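Non-reducing end beta-L-arabinofuranosidase (Bacteroides thetaiotaomicron, PDB 5MQO) is a GH127 glycoside hydrolase that probably removes aceric acid units from complex plant pectin. Local coordinates at residues A[127-130]-A[131-135]; A[209-212]-A[213-216]; A[200-203]-A[204-208]. One frame throughout, in Å; residues are numbered along the deposited sequence.

Overall arrangement
All three contacts are local, each joining residues about one turn apart in the helical catalytic domain, yet they differ with their place in it. Contact 3 is the core case, with nearly all its touching residues buried, and there a methyl lies over an arginine's guanidinium, which is salt-bridged to a neighbouring helix. Contact 1, on helix 120-136, is half surface, with a purely apolar inward face and an acidic residue at its edge. Contact 2 covers the turn that leaves helix 192-208 and the first residues of helix 212-230, where hydroxyl and carboxylate groups meet near solvent. The three elements interlock: I130 of contact 1 packs on T212 and L213 of contact 2 and on H204 of contact 3.

Contact 1: residues A[127-130]-A[131-135]; sequences DNFI and ACVVK
Helix 120-136, one of the helices of the six-hairpin catalytic domain of family GH127, brings F129 against V133 one turn on along its inward side, and sets I130, also inward, against V134 toward the surface. F129 and V133 meet at an oblique angle, ring carbon CE2 of F129 lying 3.7 Å from CG2 of V133. The ring is swung there by a first torsion that sets CG opposite the backbone N (chi1 -177°). CG2 of V133 also rests 3.4 Å from the carbonyl O of F129, so one branch closes over both the backbone and the ring of the preceding turn. Beneath the side chains runs the i to i+4 ladder. V133 N reaches F129 O in the carbonyl plane at 3.2 Å, whereas A131 N approaches D127 O from above that plane. The rung from C132 N to N128 O is weak, but that from V134 N to I130 O is short and nearly straight.

The inward residues also face other helices. F129 lies on M103, Y104 and M107 of helix 102-117, while V133 touches L197 and L213. At the edge of the patch the carboxylate of D127 makes a salt bridge to K210, tying this helix to the turn after helix 192-208. The looser apolar pair is I130 with V134, whose CG2 methyls stand 4.0 Å apart.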
loop_
_atom_site.group_PDB
_atom_site.type_symbol
_atom_site.label_atom_id
_atom_site.label_comp_id
_atom_site.label_asym_id
_atom_site.label_seq_id
_atom_site.Cartn_x
_atom_site.Cartn_y
_atom_site.Cartn_z
ATOM N N ASP A 127 18.477 11.760 -17.429
ATOM C CA ASP A 127 19.752 11.575 -18.139
ATOM C C ASP A 127 20.947 12.157 -17.404
ATOM O O ASP A 127 22.042 11.599 -17.495
ATOM C CB ASP A 127 19.699 12.186 -19.543
ATOM C CG ASP A 127 18.976 11.304 -20.553
ATOM O OD1 ASP A 127 18.667 10.116 -20.271
ATOM O OD2 ASP A 127 18.739 11.812 -21.660
ATOM N N ASN A 128 20.745 13.261 -16.689
ATOM C CA ASN A 128 21.798 13.796 -15.810
ATOM C C ASN A 128 22.033 12.964 -14.546
ATOM O O ASN A 128 23.173 12.756 -14.145
ATOM C CB ASN A 128 21.544 15.265 -15.448
ATOM C CG ASN A 128 21.988 16.204 -16.551
ATOM O OD1 ASN A 128 23.101 16.064 -17.079
ATOM N ND2 ASN A 128 21.124 17.155 -16.922
ATOM N N PHE A 129 20.967 12.498 -13.911
ATOM C CA PHE A 129 21.114 11.636 -12.739
ATOM C C PHE A 129 21.868 10.363 -13.115
ATOM O O PHE A 129 22.819 9.969 -12.440
ATOM C CB PHE A 129 19.749 11.285 -12.148
ATOM C CG PHE A 129 19.841 10.469 -10.898
ATOM C CD1 PHE A 129 20.083 11.082 -9.676
ATOM C CD2 PHE A 129 19.716 9.086 -10.940
ATOM C CE1 PHE A 129 20.186 10.329 -8.514
ATOM C CE2 PHE A 129 19.821 8.334 -9.783
ATOM C CZ PHE A 129 20.059 8.953 -8.570
ATOM N N ILE A 130 21.435 9.764 -14.220
ATOM C CA ILE A 130 22.019 8.539 -14.766
ATOM C C ILE A 130 23.511 8.704 -15.149
ATOM O O ILE A 130 24.333 7.840 -14.822
ATOM C CB ILE A 130 21.190 8.063 -15.980
ATOM C CG1 ILE A 130 19.792 7.638 -15.521
ATOM C CG2 ILE A 130 21.868 6.917 -16.711
ATOM C CD1 ILE A 130 18.749 7.673 -16.620
ATOM N N ALA A 131 23.863 9.796 -15.830
ATOM C CA ALA A 131 25.271 10.087 -16.164
ATOM C C ALA A 131 26.213 10.047 -14.953
ATOM O O ALA A 131 27.318 9.522 -15.051
ATOM C CB ALA A 131 25.380 11.438 -16.849
ATOM N N CYS A 132 25.769 10.611 -13.827
ATOM C CA CYS A 132 26.539 10.588 -12.571
ATOM C C CYS A 132 26.654 9.190 -12.003
ATOM O O CYS A 132 27.705 8.812 -11.480
ATOM C CB CYS A 132 25.892 11.463 -11.501
ATOM S SG CYS A 132 25.748 13.204 -11.922
ATOM N N VAL A 133 25.555 8.441 -12.074
ATOM C CA VAL A 133 25.538 7.052 -11.613
ATOM C C VAL A 133 26.518 6.208 -12.439
ATOM O O VAL A 133 27.355 5.505 -11.862
ATOM C CB VAL A 133 24.114 6.451 -11.672
ATOM C CG1 VAL A 133 24.135 4.942 -11.462
ATOM C CG2 VAL A 133 23.216 7.099 -10.632
ATOM N N VAL A 134 26.420 6.306 -13.769
ATOM C CA VAL A 134 27.256 5.508 -14.701
ATOM C C VAL A 134 28.744 5.846 -14.545
ATOM O O VAL A 134 29.585 4.949 -14.543
ATOM C CB VAL A 134 26.804 5.673 -16.188
ATOM C CG1 VAL A 134 27.811 5.073 -17.182
ATOM C CG2 VAL A 134 25.438 5.035 -16.401
ATOM N N LYS A 135 29.054 7.136 -14.408
ATOM C CA LYS A 135 30.432 7.595 -14.209
ATOM C C LYS A 135 31.047 6.959 -12.933
ATOM O O LYS A 135 32.241 6.631 -12.904
ATOM C CB LYS A 135 30.469 9.137 -14.155
ATOM C CG LYS A 135 31.836 9.769 -14.425
ATOM C CD LYS A 135 31.794 11.300 -14.366
ATOM C CE LYS A 135 31.725 11.795 -12.920
ATOM N NZ LYS A 135 31.867 13.268 -12.776
#

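Contact 2: residues A[209-212]-A[213-216]; sequences GKTT and LFDA
T211 and D215 are joined by two hydrogen bonds across the turn that opens helix 212-230. The hydroxyl OG1 of T211 gives its proton to OD2 of D215 at 2.8 Å, coming from above the carboxylate plane, about 53° out of it. In the other direction, the backbone N of D215 donates to the carbonyl O of T211 at 3.1 Å, with an angle of 165° at the hydrogen. The loop is thus closed twice, once by side chains and once by backbone. A first torsion of -69° turns the carboxylate of D215 back over T211, and OD2 comes to lie 3.0 Å from T211 O, an acceptor beside an acceptor.

K210, just before this pair, extends its amino group to helix 120-136, where D123 is a further carboxylate partner beside D127. Its backbone N is held by the hydroxyl of T208. The preceding G209 leaves the helix with positive phi, a conformation in which a beta carbon would press against the carbonyl O of T208.

Packing takes over farther out. OG1 of T211 stands at the edge of the F214 ring, near its plane and 4.3 Å from CD2, while the ring stacks with H205 and touches M251, A254 and T255 of helix 243-255. L213, buried, packs on L197 and H204 of helix 192-208 and on I130 of helix 120-136.

The neutral hydroxyl donor and the nearby amino end of the helix would both be expected to stabilise a negative charge on D215, offsetting the repulsion from the carbonyl oxygen it overlooks.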
loop_
_atom_site.group_PDB
_atom_site.type_symbol
_atom_site.label_atom_id
_atom_site.label_comp_id
_atom_site.label_asym_id
_atom_site.label_seq_id
_atom_site.Cartn_x
_atom_site.Cartn_y
_atom_site.Cartn_z
ATOM N N GLY A 209 12.376 3.562 -22.623
ATOM C CA GLY A 209 12.956 2.738 -23.676
ATOM C C GLY A 209 14.462 2.613 -23.570
ATOM O O GLY A 209 15.030 1.672 -24.104
ATOM N N LYS A 210 15.108 3.529 -22.850
ATOM C CA LYS A 210 16.556 3.636 -22.857
ATOM C C LYS A 210 17.228 2.589 -21.965
ATOM O O LYS A 210 16.742 2.254 -20.862
ATOM C CB LYS A 210 16.998 5.028 -22.391
ATOM C CG LYS A 210 16.429 6.187 -23.190
ATOM C CD LYS A 210 17.166 7.479 -22.852
ATOM C CE LYS A 210 16.437 8.706 -23.383
ATOM N NZ LYS A 210 16.819 9.947 -22.652
ATOM N N THR A 211 18.387 2.139 -22.445
ATOM C CA THR A 211 19.212 1.143 -21.776
ATOM C C THR A 211 20.326 1.756 -20.873
ATOM O O THR A 211 21.138 1.042 -20.280
ATOM C CB THR A 211 19.813 0.211 -22.842
ATOM O OG1 THR A 211 20.240 -0.998 -22.210
ATOM C CG2 THR A 211 21.014 0.870 -23.608
ATOM N N THR A 212 20.341 3.079 -20.763
ATOM C CA THR A 212 21.398 3.800 -20.064
ATOM C C THR A 212 21.498 3.428 -18.555
ATOM O O THR A 212 22.570 3.035 -18.090
ATOM C CB THR A 212 21.315 5.341 -20.374
ATOM O OG1 THR A 212 22.508 6.003 -19.946
ATOM C CG2 THR A 212 20.090 6.047 -19.769
ATOM N N LEU A 213 20.387 3.490 -17.814
ATOM C CA LEU A 213 20.412 3.125 -16.392
ATOM C C LEU A 213 20.275 1.622 -16.214
ATOM O O LEU A 213 20.863 1.050 -15.292
ATOM C CB LEU A 213 19.309 3.830 -15.585
ATOM C CG LEU A 213 19.399 3.602 -14.058
ATOM C CD1 LEU A 213 20.737 4.044 -13.490
ATOM C CD2 LEU A 213 18.267 4.275 -13.303
ATOM N N PHE A 214 19.482 0.989 -17.074
ATOM C CA PHE A 214 19.290 -0.466 -17.016
ATOM C C PHE A 214 20.595 -1.262 -16.989
ATOM O O PHE A 214 20.763 -2.173 -16.169
ATOM C CB PHE A 214 18.458 -0.919 -18.205
ATOM C CG PHE A 214 18.011 -2.345 -18.123
ATOM C CD1 PHE A 214 17.227 -2.773 -17.068
ATOM C CD2 PHE A 214 18.367 -3.260 -19.107
ATOM C CE1 PHE A 214 16.794 -4.073 -16.990
ATOM C CE2 PHE A 214 17.938 -4.574 -19.033
ATOM C CZ PHE A 214 17.140 -4.980 -17.973
ATOM N N ASP A 215 21.519 -0.908 -17.882
ATOM C CA ASP A 215 22.833 -1.565 -17.940
ATOM C C ASP A 215 23.601 -1.356 -16.638
ATOM O O ASP A 215 24.241 -2.272 -16.163
ATOM C CB ASP A 215 23.639 -1.126 -19.185
ATOM C CG ASP A 215 23.025 -1.657 -20.518
ATOM O OD1 ASP A 215 22.589 -2.829 -20.588
ATOM O OD2 ASP A 215 22.994 -0.910 -21.510
ATOM N N ALA A 216 23.481 -0.182 -16.031
ATOM C CA ALA A 216 24.009 0.036 -14.663
ATOM C C ALA A 216 23.395 -0.916 -13.644
ATOM O O ALA A 216 24.087 -1.441 -12.791
ATOM C CB ALA A 216 23.823 1.480 -14.200
#

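Contact 3: residues A[200-203]-A[204-208]; sequences AGIV and HHRAT
R206 and I202 lie side by side near the end of helix 192-208, pointing the same way, and the arginine can be followed atom by atom along its neighbour. Its CB sits 3.5 Å from the carbonyl O of I202, and CG is nearer to that oxygen, at 3.2 Å. With CG opposite the carbonyl carbon of R206 (chi1 -68°) and the chain extended onward, CD is equally far, 3.9 Å, from the carbonyl O and from CG2 of I202, and beyond it the chain meets only the methyl. NE of R206 is 3.5 Å and CZ 3.3 Å from CG2 of I202. The methyl therefore sits over the centre of one guanidinium face, leaving the N-H groups directed outward in the plane of the group. NH1 makes a salt bridge to E250 of helix 243-255, a helix that I202 touches as well. Cut back to an alanine here, the side chain would no longer lie along I202, and E250 would probably lose its positive mate.

The backbone is knit in the usual way, R206 N bonding to I202 O at 2.9 Å, although the rung from A207 N to V203 O is weak. At the helix end T208 bends back on H204. Its OG1 donates to the carbonyl O of H204 at 3.0 Å, from above the carbonyl plane, and the backbone N of T208 grips that oxygen too. The same hydroxyl lies 3.2 Å above the H204 ring plane, shifted toward the rim.

The cation thus has one face covered from its own helix and its charge met from another, while the last turn satisfies a carbonyl oxygen with two donors from a single threonine.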
loop_
_atom_site.group_PDB
_atom_site.type_symbol
_atom_site.label_atom_id
_atom_site.label_comp_id
_atom_site.label_asym_id
_atom_site.label_seq_id
_atom_site.Cartn_x
_atom_site.Cartn_y
_atom_site.Cartn_z
ATOM N N ALA A 200 15.249 0.997 -9.871
ATOM C CA ALA A 200 15.301 2.292 -10.562
ATOM C C ALA A 200 15.595 2.110 -12.047
ATOM O O ALA A 200 15.015 2.785 -12.905
ATOM C CB ALA A 200 16.332 3.218 -9.923
ATOM N N GLY A 201 16.484 1.181 -12.332
ATOM C CA GLY A 201 16.897 0.923 -13.686
ATOM C C GLY A 201 15.842 0.216 -14.497
ATOM O O GLY A 201 15.663 0.543 -15.680
ATOM N N ILE A 202 15.155 -0.755 -13.874
ATOM C CA ILE A 202 14.080 -1.499 -14.551
ATOM C C ILE A 202 12.956 -0.515 -14.930
ATOM O O ILE A 202 12.520 -0.448 -16.079
ATOM C CB ILE A 202 13.492 -2.598 -13.647
ATOM C CG1 ILE A 202 14.500 -3.698 -13.388
ATOM C CG2 ILE A 202 12.221 -3.228 -14.241
ATOM C CD1 ILE A 202 14.191 -4.409 -12.082
ATOM N N VAL A 203 12.513 0.242 -13.932
ATOM C CA VAL A 203 11.451 1.220 -14.096
ATOM C C VAL A 203 11.835 2.282 -15.134
ATOM O O VAL A 203 11.002 2.682 -15.950
ATOM C CB VAL A 203 11.104 1.871 -12.744
ATOM C CG1 VAL A 203 10.146 3.042 -12.917
ATOM C CG2 VAL A 203 10.504 0.832 -11.798
ATOM N N HIS A 204 13.086 2.726 -15.104
ATOM C CA HIS A 204 13.523 3.691 -16.084
ATOM C C HIS A 204 13.463 3.113 -17.503
ATOM O O HIS A 204 12.980 3.772 -18.417
ATOM C CB HIS A 204 14.930 4.186 -15.790
ATOM C CG HIS A 204 15.435 5.139 -16.818
ATOM N ND1 HIS A 204 16.252 4.746 -17.858
ATOM C CD2 HIS A 204 15.185 6.454 -17.003
ATOM C CE1 HIS A 204 16.504 5.790 -18.627
ATOM N NE2 HIS A 204 15.871 6.839 -18.129
ATOM N N HIS A 205 13.957 1.887 -17.661
ATOM C CA HIS A 205 13.925 1.156 -18.942
ATOM C C HIS A 205 12.522 1.045 -19.506
ATOM O O HIS A 205 12.282 1.312 -20.669
ATOM C CB HIS A 205 14.484 -0.247 -18.752
ATOM C CG HIS A 205 14.522 -1.069 -20.002
ATOM N ND1 HIS A 205 15.050 -0.602 -21.189
ATOM C CD2 HIS A 205 14.144 -2.349 -20.239
ATOM C CE1 HIS A 205 14.975 -1.550 -22.106
ATOM N NE2 HIS A 205 14.433 -2.620 -21.557
ATOM N N ARG A 206 11.599 0.659 -18.646
ATOM C CA ARG A 206 10.218 0.445 -19.017
ATOM C C ARG A 206 9.490 1.728 -19.427
ATOM O O ARG A 206 8.585 1.672 -20.248
ATOM C CB ARG A 206 9.510 -0.283 -17.868
ATOM C CG ARG A 206 10.033 -1.719 -17.719
ATOM C CD ARG A 206 9.285 -2.540 -16.678
ATOM N NE ARG A 206 9.803 -3.912 -16.606
ATOM C CZ ARG A 206 9.652 -4.751 -15.578
ATOM N NH1 ARG A 206 8.997 -4.398 -14.478
ATOM N NH2 ARG A 206 10.181 -5.961 -15.641
ATOM N N ALA A 207 9.906 2.869 -18.875
ATOM C CA ALA A 207 9.266 4.157 -19.106
ATOM C C ALA A 207 9.804 4.910 -20.308
ATOM O O ALA A 207 9.020 5.546 -21.004
ATOM C CB ALA A 207 9.408 5.032 -17.872
ATOM N N THR A 208 11.127 4.882 -20.504
ATOM C CA THR A 208 11.822 5.675 -21.521
ATOM C C THR A 208 12.250 4.877 -22.759
ATOM O O THR A 208 12.512 5.450 -23.818
ATOM C CB THR A 208 13.111 6.325 -20.949
ATOM O OG1 THR A 208 14.139 5.336 -20.708
ATOM C CG2 THR A 208 12.814 7.093 -19.652
#